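Long-range contact in carboxylase (Deinococcus radiodurans, PDB 5H80), which probably carries out the ATP-dependent carboxylation of biotin, as the biotin carboxylase domain of a single-chain bacterial carboxylase: residues Q260-A272 with P364-E376. Numbering follows the deposited sequence.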
ATOM      1  N   GLN A 260      -5.474 -24.109  -4.149  1.00 26.00           N
ATOM      2  CA  GLN A 260      -6.415 -24.441  -3.039  1.00 28.41           C
ATOM      3  C   GLN A 260      -5.958 -25.694  -2.359  1.00 32.79           C
ATOM      4  O   GLN A 260      -5.377 -26.487  -2.997  1.00 32.81           O
ATOM      5  CB  GLN A 260      -7.771 -24.761  -3.617  1.00 34.08           C
ATOM      6  CG  GLN A 260      -8.290 -23.674  -4.458  1.00 33.15           C
ATOM      7  CD  GLN A 260      -9.652 -23.869  -5.048  1.00 38.83           C
ATOM      8  OE1 GLN A 260     -10.363 -24.806  -4.714  1.00 44.53           O
ATOM      9  NE2 GLN A 260     -10.073 -22.890  -5.860  1.00 35.51           N
ATOM     10  N   ARG A 261      -6.223 -25.816  -1.076  1.00 31.27           N
ATOM     11  CA  ARG A 261      -5.832 -27.007  -0.252  1.00 39.24           C
ATOM     12  C   ARG A 261      -7.173 -27.541   0.176  1.00 41.88           C
ATOM     13  O   ARG A 261      -7.929 -26.812   0.832  1.00 39.96           O
ATOM     14  CB  ARG A 261      -5.015 -26.656   0.941  1.00 46.64           C
ATOM     15  CG  ARG A 261      -4.447 -27.862   1.710  1.00 47.49           C
ATOM     16  CD  ARG A 261      -3.829 -27.295   2.967  1.00 55.36           C
ATOM     17  NE  ARG A 261      -2.672 -28.038   3.484  1.00 57.65           N
ATOM     18  CZ  ARG A 261      -1.598 -27.490   4.095  1.00 67.78           C
ATOM     19  NH1 ARG A 261      -1.462 -26.161   4.225  1.00 73.01           N
ATOM     20  NH2 ARG A 261      -0.623 -28.278   4.579  1.00 66.24           N
ATOM     21  N   ARG A 262      -7.553 -28.724  -0.300  1.00 47.88           N
ATOM     22  CA  ARG A 262      -8.940 -29.222  -0.054  1.00 49.91           C
ATOM     23  C   ARG A 262     -10.002 -28.130  -0.169  1.00 48.30           C
ATOM     24  O   ARG A 262     -10.793 -27.928   0.742  1.00 41.85           O
ATOM     25  CB  ARG A 262      -9.044 -29.891   1.342  1.00 60.09           C
ATOM     26  CG  ARG A 262      -8.147 -31.112   1.519  1.00 72.62           C
ATOM     27  CD  ARG A 262      -8.381 -31.813   2.848  1.00 84.03           C
ATOM     28  NE  ARG A 262      -7.914 -33.206   2.845  1.00 95.12           N
ATOM     29  CZ  ARG A 262      -7.890 -34.003   3.916  1.00 94.33           C
ATOM     30  NH1 ARG A 262      -8.293 -33.563   5.111  1.00103.97           N
ATOM     31  NH2 ARG A 262      -7.451 -35.253   3.801  1.00 84.07           N
ATOM     32  N   HIS A 263      -9.987 -27.406  -1.279  1.00 44.91           N
ATOM     33  CA  HIS A 263     -11.011 -26.392  -1.584  1.00 46.62           C
ATOM     34  C   HIS A 263     -10.933 -25.074  -0.766  1.00 37.77           C
ATOM     35  O   HIS A 263     -11.742 -24.180  -0.998  1.00 41.40           O
ATOM     36  CB  HIS A 263     -12.444 -27.006  -1.523  1.00 54.57           C
ATOM     37  CG  HIS A 263     -12.646 -28.159  -2.466  1.00 62.23           C
ATOM     38  ND1 HIS A 263     -12.453 -29.473  -2.089  1.00 56.17           N
ATOM     39  CD2 HIS A 263     -13.002 -28.190  -3.774  1.00 60.79           C
ATOM     40  CE1 HIS A 263     -12.662 -30.262  -3.127  1.00 61.05           C
ATOM     41  NE2 HIS A 263     -13.012 -29.511  -4.157  1.00 67.53           N
ATOM     42  N   GLN A 264      -9.943 -24.927   0.105  1.00 32.76           N
ATOM     43  CA  GLN A 264      -9.598 -23.628   0.754  1.00 39.18           C
ATOM     44  C   GLN A 264      -8.537 -22.841  -0.075  1.00 30.57           C
ATOM     45  O   GLN A 264      -7.450 -23.315  -0.311  1.00 31.85           O
ATOM     46  CB  GLN A 264      -9.019 -23.848   2.149  1.00 46.47           C
ATOM     47  CG  GLN A 264      -9.769 -24.804   3.078  1.00 56.34           C
ATOM     48  CD  GLN A 264     -11.268 -24.805   2.863  1.00 63.81           C
ATOM     49  OE1 GLN A 264     -11.792 -25.579   2.048  1.00 76.57           O
ATOM     50  NE2 GLN A 264     -11.973 -23.951   3.595  1.00 67.46           N
ATOM     51  N   LYS A 265      -8.854 -21.646  -0.481  1.00 34.53           N
ATOM     52  CA  LYS A 265      -7.985 -20.810  -1.272  1.00 28.12           C
ATOM     53  C   LYS A 265      -6.775 -20.326  -0.444  1.00 25.38           C
ATOM     54  O   LYS A 265      -6.942 -20.105   0.775  1.00 31.31           O
ATOM     55  CB  LYS A 265      -8.816 -19.616  -1.809  1.00 32.73           C
ATOM     56  CG  LYS A 265      -9.963 -19.932  -2.781  1.00 26.16           C
ATOM     57  CD  LYS A 265     -10.939 -18.741  -2.944  1.00 33.11           C
ATOM     58  CE  LYS A 265     -12.103 -19.035  -3.862  1.00 34.80           C
ATOM     59  NZ  LYS A 265     -13.162 -17.987  -3.942  1.00 35.52           N
ATOM     60  N   LEU A 266      -5.558 -20.375  -0.980  1.00 27.00           N
ATOM     61  CA  LEU A 266      -4.361 -19.955  -0.306  1.00 25.66           C
ATOM     62  C   LEU A 266      -3.706 -18.780  -0.999  1.00 28.16           C
ATOM     63  O   LEU A 266      -3.194 -17.908  -0.307  1.00 26.98           O
ATOM     64  CB  LEU A 266      -3.288 -21.071  -0.169  1.00 30.73           C
ATOM     65  CG  LEU A 266      -3.709 -22.216   0.724  1.00 34.20           C
ATOM     66  CD1 LEU A 266      -2.734 -23.369   0.604  1.00 33.25           C
ATOM     67  CD2 LEU A 266      -3.758 -21.670   2.163  1.00 34.90           C
ATOM     68  N   LEU A 267      -3.624 -18.795  -2.329  1.00 26.72           N
ATOM     69  CA  LEU A 267      -2.953 -17.715  -3.109  1.00 24.10           C
ATOM     70  C   LEU A 267      -3.937 -17.180  -4.151  1.00 27.01           C
ATOM     71  O   LEU A 267      -4.647 -17.946  -4.801  1.00 22.95           O
ATOM     72  CB  LEU A 267      -1.686 -18.107  -3.851  1.00 27.12           C
ATOM     73  CG  LEU A 267      -0.554 -18.593  -2.999  1.00 24.62           C
ATOM     74  CD1 LEU A 267       0.451 -19.329  -3.787  1.00 27.65           C
ATOM     75  CD2 LEU A 267       0.083 -17.456  -2.139  1.00 27.26           C
ATOM     76  N   GLU A 268      -4.169 -15.884  -4.154  1.00 24.53           N
ATOM     77  CA  GLU A 268      -5.197 -15.345  -5.054  1.00 23.67           C
ATOM     78  C   GLU A 268      -4.516 -14.245  -5.851  1.00 22.63           C
ATOM     79  O   GLU A 268      -4.001 -13.305  -5.268  1.00 24.90           O
ATOM     80  CB  GLU A 268      -6.381 -14.868  -4.207  1.00 30.03           C
ATOM     81  CG  GLU A 268      -7.002 -16.069  -3.420  1.00 33.22           C
ATOM     82  CD  GLU A 268      -7.527 -15.731  -2.056  1.00 34.01           C
ATOM     83  OE1 GLU A 268      -6.800 -15.124  -1.249  1.00 37.30           O
ATOM     84  OE2 GLU A 268      -8.684 -16.106  -1.821  1.00 38.43           O
ATOM     85  N   PHE A 269      -4.646 -14.291  -7.172  1.00 22.31           N
ATOM     86  CA  PHE A 269      -3.938 -13.388  -8.112  1.00 20.98           C
ATOM     87  C   PHE A 269      -4.909 -12.418  -8.865  1.00 23.81           C
ATOM     88  O   PHE A 269      -6.002 -12.748  -9.221  1.00 19.78           O
ATOM     89  CB  PHE A 269      -3.147 -14.219  -9.089  1.00 19.95           C
ATOM     90  CG  PHE A 269      -2.114 -14.970  -8.501  1.00 23.33           C
ATOM     91  CD1 PHE A 269      -0.802 -14.552  -8.602  1.00 19.25           C
ATOM     92  CD2 PHE A 269      -2.352 -16.175  -7.845  1.00 22.19           C
ATOM     93  CE1 PHE A 269       0.196 -15.288  -8.108  1.00 23.95           C
ATOM     94  CE2 PHE A 269      -1.286 -16.948  -7.368  1.00 20.81           C
ATOM     95  CZ  PHE A 269      -0.029 -16.449  -7.418  1.00 22.72           C
ATOM     96  N   ALA A 270      -4.552 -11.123  -9.075  1.00 20.12           N
ATOM     97  CA  ALA A 270      -5.380 -10.208  -9.896  1.00 21.41           C
ATOM     98  C   ALA A 270      -4.238  -9.432 -10.690  1.00 23.06           C
ATOM     99  O   ALA A 270      -3.328  -8.791 -10.042  1.00 23.23           O
ATOM    100  CB  ALA A 270      -6.307  -9.339  -9.147  1.00 22.06           C
ATOM    101  N   PRO A 271      -4.177  -9.571 -12.009  1.00 25.77           N
ATOM    102  CA  PRO A 271      -4.996 -10.374 -12.874  1.00 26.93           C
ATOM    103  C   PRO A 271      -4.767 -11.842 -12.751  1.00 20.97           C
ATOM    104  O   PRO A 271      -3.831 -12.350 -12.110  1.00 22.36           O
ATOM    105  CB  PRO A 271      -4.543  -9.943 -14.271  1.00 26.93           C
ATOM    106  CG  PRO A 271      -3.085  -9.599 -14.090  1.00 29.24           C
ATOM    107  CD  PRO A 271      -2.993  -8.998 -12.730  1.00 25.86           C
ATOM    108  N   ALA A 272      -5.637 -12.592 -13.408  1.00 24.99           N
ATOM    109  CA  ALA A 272      -5.311 -13.960 -13.713  1.00 22.42           C
ATOM    110  C   ALA A 272      -4.078 -14.121 -14.636  1.00 22.18           C
ATOM    111  O   ALA A 272      -4.203 -13.637 -15.770  1.00 27.51           O
ATOM    112  CB  ALA A 272      -6.525 -14.620 -14.386  1.00 23.85           C
ATOM    113  N   PRO A 364      -6.122  -2.994 -16.117  1.00 28.27           N
ATOM    114  CA  PRO A 364      -5.058  -2.201 -15.534  1.00 27.40           C
ATOM    115  C   PRO A 364      -3.673  -2.920 -15.737  1.00 22.78           C
ATOM    116  O   PRO A 364      -3.544  -4.148 -15.713  1.00 23.21           O
ATOM    117  CB  PRO A 364      -5.444  -2.121 -14.042  1.00 30.54           C
ATOM    118  CG  PRO A 364      -6.925  -2.264 -14.050  1.00 29.11           C
ATOM    119  CD  PRO A 364      -7.120  -3.355 -15.115  1.00 24.12           C
ATOM    120  N   PRO A 365      -2.589  -2.131 -15.898  1.00 24.68           N
ATOM    121  CA  PRO A 365      -1.264  -2.717 -15.806  1.00 27.84           C
ATOM    122  C   PRO A 365      -0.917  -3.128 -14.373  1.00 26.08           C
ATOM    123  O   PRO A 365      -1.662  -2.775 -13.447  1.00 27.59           O
ATOM    124  CB  PRO A 365      -0.352  -1.535 -16.203  1.00 26.14           C
ATOM    125  CG  PRO A 365      -1.025  -0.422 -15.652  1.00 28.44           C
ATOM    126  CD  PRO A 365      -2.514  -0.669 -15.965  1.00 30.40           C
ATOM    127  N   GLY A 366       0.198  -3.815 -14.221  1.00 26.78           N
ATOM    128  CA  GLY A 366       0.663  -4.298 -12.931  1.00 25.27           C
ATOM    129  C   GLY A 366      -0.101  -5.590 -12.540  1.00 22.50           C
ATOM    130  O   GLY A 366      -0.739  -6.240 -13.355  1.00 21.95           O
ATOM    131  N   GLN A 367       0.101  -5.967 -11.304  1.00 24.83           N
ATOM    132  CA  GLN A 367      -0.259  -7.353 -10.924  1.00 20.29           C
ATOM    133  C   GLN A 367      -0.216  -7.348  -9.448  1.00 25.69           C
ATOM    134  O   GLN A 367       0.610  -6.643  -8.816  1.00 23.96           O
ATOM    135  CB  GLN A 367       0.655  -8.397 -11.535  1.00 22.86           C
ATOM    136  CG  GLN A 367       2.149  -8.113 -11.389  1.00 22.31           C
ATOM    137  CD  GLN A 367       3.065  -9.186 -11.930  1.00 24.47           C
ATOM    138  OE1 GLN A 367       2.692 -10.359 -12.064  1.00 24.90           O
ATOM    139  NE2 GLN A 367       4.302  -8.787 -12.221  1.00 28.89           N
ATOM    140  N   ALA A 368      -1.027  -8.212  -8.868  1.00 21.18           N
ATOM    141  CA  ALA A 368      -0.952  -8.365  -7.370  1.00 20.15           C
ATOM    142  C   ALA A 368      -1.342  -9.802  -6.963  1.00 20.02           C
ATOM    143  O   ALA A 368      -1.977 -10.576  -7.782  1.00 21.91           O
ATOM    144  CB  ALA A 368      -1.837  -7.370  -6.692  1.00 19.65           C
ATOM    145  N   VAL A 369      -0.879 -10.196  -5.825  1.00 21.04           N
ATOM    146  CA  VAL A 369      -1.228 -11.477  -5.224  1.00 19.14           C
ATOM    147  C   VAL A 369      -1.496 -11.286  -3.699  1.00 22.17           C
ATOM    148  O   VAL A 369      -0.809 -10.558  -3.004  1.00 22.46           O
ATOM    149  CB  VAL A 369      -0.144 -12.520  -5.467  1.00 18.96           C
ATOM    150  CG1 VAL A 369       1.243 -12.246  -4.827  1.00 18.00           C
ATOM    151  CG2 VAL A 369      -0.448 -13.853  -4.908  1.00 18.90           C
ATOM    152  N   GLN A 370      -2.433 -12.076  -3.189  1.00 19.71           N
ATOM    153  CA  GLN A 370      -2.705 -12.191  -1.787  1.00 20.06           C
ATOM    154  C   GLN A 370      -2.353 -13.558  -1.287  1.00 18.91           C
ATOM    155  O   GLN A 370      -2.661 -14.570  -1.968  1.00 22.78           O
ATOM    156  CB  GLN A 370      -4.210 -11.958  -1.468  1.00 21.18           C
ATOM    157  CG  GLN A 370      -4.642 -12.345   0.000  1.00 23.95           C
ATOM    158  CD  GLN A 370      -5.995 -11.828   0.371  1.00 25.50           C
ATOM    159  OE1 GLN A 370      -6.154 -10.672   0.782  1.00 25.32           O
ATOM    160  NE2 GLN A 370      -7.007 -12.658   0.272  1.00 26.09           N
ATOM    161  N   ALA A 371      -1.665 -13.634  -0.179  1.00 23.96           N
ATOM    162  CA  ALA A 371      -1.456 -14.935   0.459  1.00 23.88           C
ATOM    163  C   ALA A 371      -2.229 -14.924   1.839  1.00 23.24           C
ATOM    164  O   ALA A 371      -2.182 -13.968   2.573  1.00 22.30           O
ATOM    165  CB  ALA A 371      -0.045 -15.246   0.653  1.00 24.70           C
ATOM    166  N   ARG A 372      -2.984 -16.012   2.125  1.00 23.66           N
ATOM    167  CA  ARG A 372      -3.604 -16.125   3.443  1.00 24.34           C
ATOM    168  C   ARG A 372      -2.618 -16.803   4.477  1.00 24.80           C
ATOM    169  O   ARG A 372      -2.227 -18.018   4.340  1.00 22.98           O
ATOM    170  CB  ARG A 372      -4.831 -16.981   3.214  1.00 28.03           C
ATOM    171  CG  ARG A 372      -5.867 -16.385   2.167  1.00 27.29           C
ATOM    172  CD  ARG A 372      -7.283 -17.047   2.283  1.00 28.39           C
ATOM    173  NE  ARG A 372      -8.201 -16.677   1.166  1.00 26.24           N
ATOM    174  CZ  ARG A 372      -9.507 -16.998   1.119  1.00 27.68           C
ATOM    175  NH1 ARG A 372     -10.097 -17.533   2.161  1.00 31.02           N
ATOM    176  NH2 ARG A 372     -10.243 -16.692   0.069  1.00 27.07           N
ATOM    177  N   VAL A 373      -2.228 -16.031   5.470  1.00 23.03           N
ATOM    178  CA  VAL A 373      -1.444 -16.521   6.627  1.00 22.08           C
ATOM    179  C   VAL A 373      -2.312 -17.150   7.685  1.00 22.93           C
ATOM    180  O   VAL A 373      -3.182 -16.426   8.235  1.00 25.50           O
ATOM    181  CB  VAL A 373      -0.504 -15.459   7.137  1.00 25.18           C
ATOM    182  CG1 VAL A 373       0.400 -16.016   8.213  1.00 26.16           C
ATOM    183  CG2 VAL A 373       0.273 -14.860   5.951  1.00 24.01           C
ATOM    184  N   ASN A 374      -2.190 -18.467   7.831  1.00 25.63           N
ATOM    185  CA  ASN A 374      -3.056 -19.227   8.743  1.00 26.23           C
ATOM    186  C   ASN A 374      -2.262 -19.817   9.946  1.00 26.18           C
ATOM    187  O   ASN A 374      -1.090 -20.121   9.841  1.00 29.30           O
ATOM    188  CB  ASN A 374      -3.858 -20.341   8.074  1.00 25.69           C
ATOM    189  CG  ASN A 374      -4.712 -19.938   6.878  1.00 27.40           C
ATOM    190  OD1 ASN A 374      -5.441 -18.932   6.916  1.00 30.95           O
ATOM    191  ND2 ASN A 374      -4.740 -20.801   5.867  1.00 29.71           N
ATOM    192  N   MET A 375      -2.961 -19.998  11.054  1.00 25.73           N
ATOM    193  CA  MET A 375      -2.482 -20.759  12.215  1.00 28.97           C
ATOM    194  C   MET A 375      -2.785 -22.194  11.860  1.00 36.80           C
ATOM    195  O   MET A 375      -3.943 -22.574  11.782  1.00 42.77           O
ATOM    196  CB  MET A 375      -3.264 -20.267  13.439  1.00 31.74           C
ATOM    197  CG  MET A 375      -2.776 -20.841  14.730  1.00 38.13           C
ATOM    198  SD  MET A 375      -3.603 -19.949  16.039  1.00 42.96           S
ATOM    199  CE  MET A 375      -3.085 -21.026  17.416  1.00 45.79           C
ATOM    200  N   GLU A 376      -1.751 -22.966  11.562  1.00 43.51           N
ATOM    201  CA  GLU A 376      -1.846 -24.392  11.144  1.00 55.54           C
ATOM    202  C   GLU A 376      -0.538 -24.823  10.504  1.00 58.58           C
ATOM    203  O   GLU A 376       0.455 -24.971  11.194  1.00 72.70           O
ATOM    204  CB  GLU A 376      -2.978 -24.691  10.143  1.00 55.55           C
ATOM    205  CG  GLU A 376      -2.802 -24.093   8.743  1.00 58.45           C
ATOM    206  CD  GLU A 376      -4.115 -23.908   7.960  1.00 63.72           C
ATOM    207  OE1 GLU A 376      -4.022 -23.656   6.710  1.00 50.58           O
ATOM    208  OE2 GLU A 376      -5.220 -23.972   8.587  1.00 51.28           O
TER
HETATM  209  O   HOH W   1     -13.347 -16.584  -1.247  1.00 31.25           O
HETATM  210  O   HOH W   2      -6.834 -21.005   3.416  1.00 37.46           O
HETATM  211  O   HOH W   3      -1.535 -11.357 -10.751  1.00 26.67           O
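The guanidinium of Arg-372 has Lys-265 CB over one face, and the carboxylate of Glu-268 lies at its edge. The grip is side-on: Arg-372 NE donates almost straight to Glu-268 OE1 (3.2 Å, 174°), and Arg-372 NH2 donates to the syn lone pair of Glu-268 OE2 (2.5 Å), completing the salt bridge, although the two planes are turned 43° apart. Glu-268 OE1 takes a second bond from Gln-370 NE2 (2.9 Å), which arrives from the opposite face of the carboxylate plane, so three N-H groups fix the rotation of the acid. A bend in the Glu-268 chain at chi2 carries the carboxylate to this pair. On the other side of the sheet, Val-369 CG2 sits over one face of the Phe-269 ring, a CH-pi contact 3.6 Å from the centroid and 15° off the normal. Leu-267 CD2 packs on Ala-371 CB alongside. Antiparallel backbone bonds, such as Gln-370 N to Glu-268 O (2.9 Å), set the register. The pairing joins the ATP-binding and biotin carboxylase C-terminal family regions in one sheet. Beyond it, Glu-324 salt-bridges both Lys-265 and Arg-372. Strand 367-374 is the middle of five antiparallel strands, between 264-270 and 421-429, while helix 325-332 packs against Ala-270, Pro-271 and Gln-370, whose OE1 bonds Thr-326.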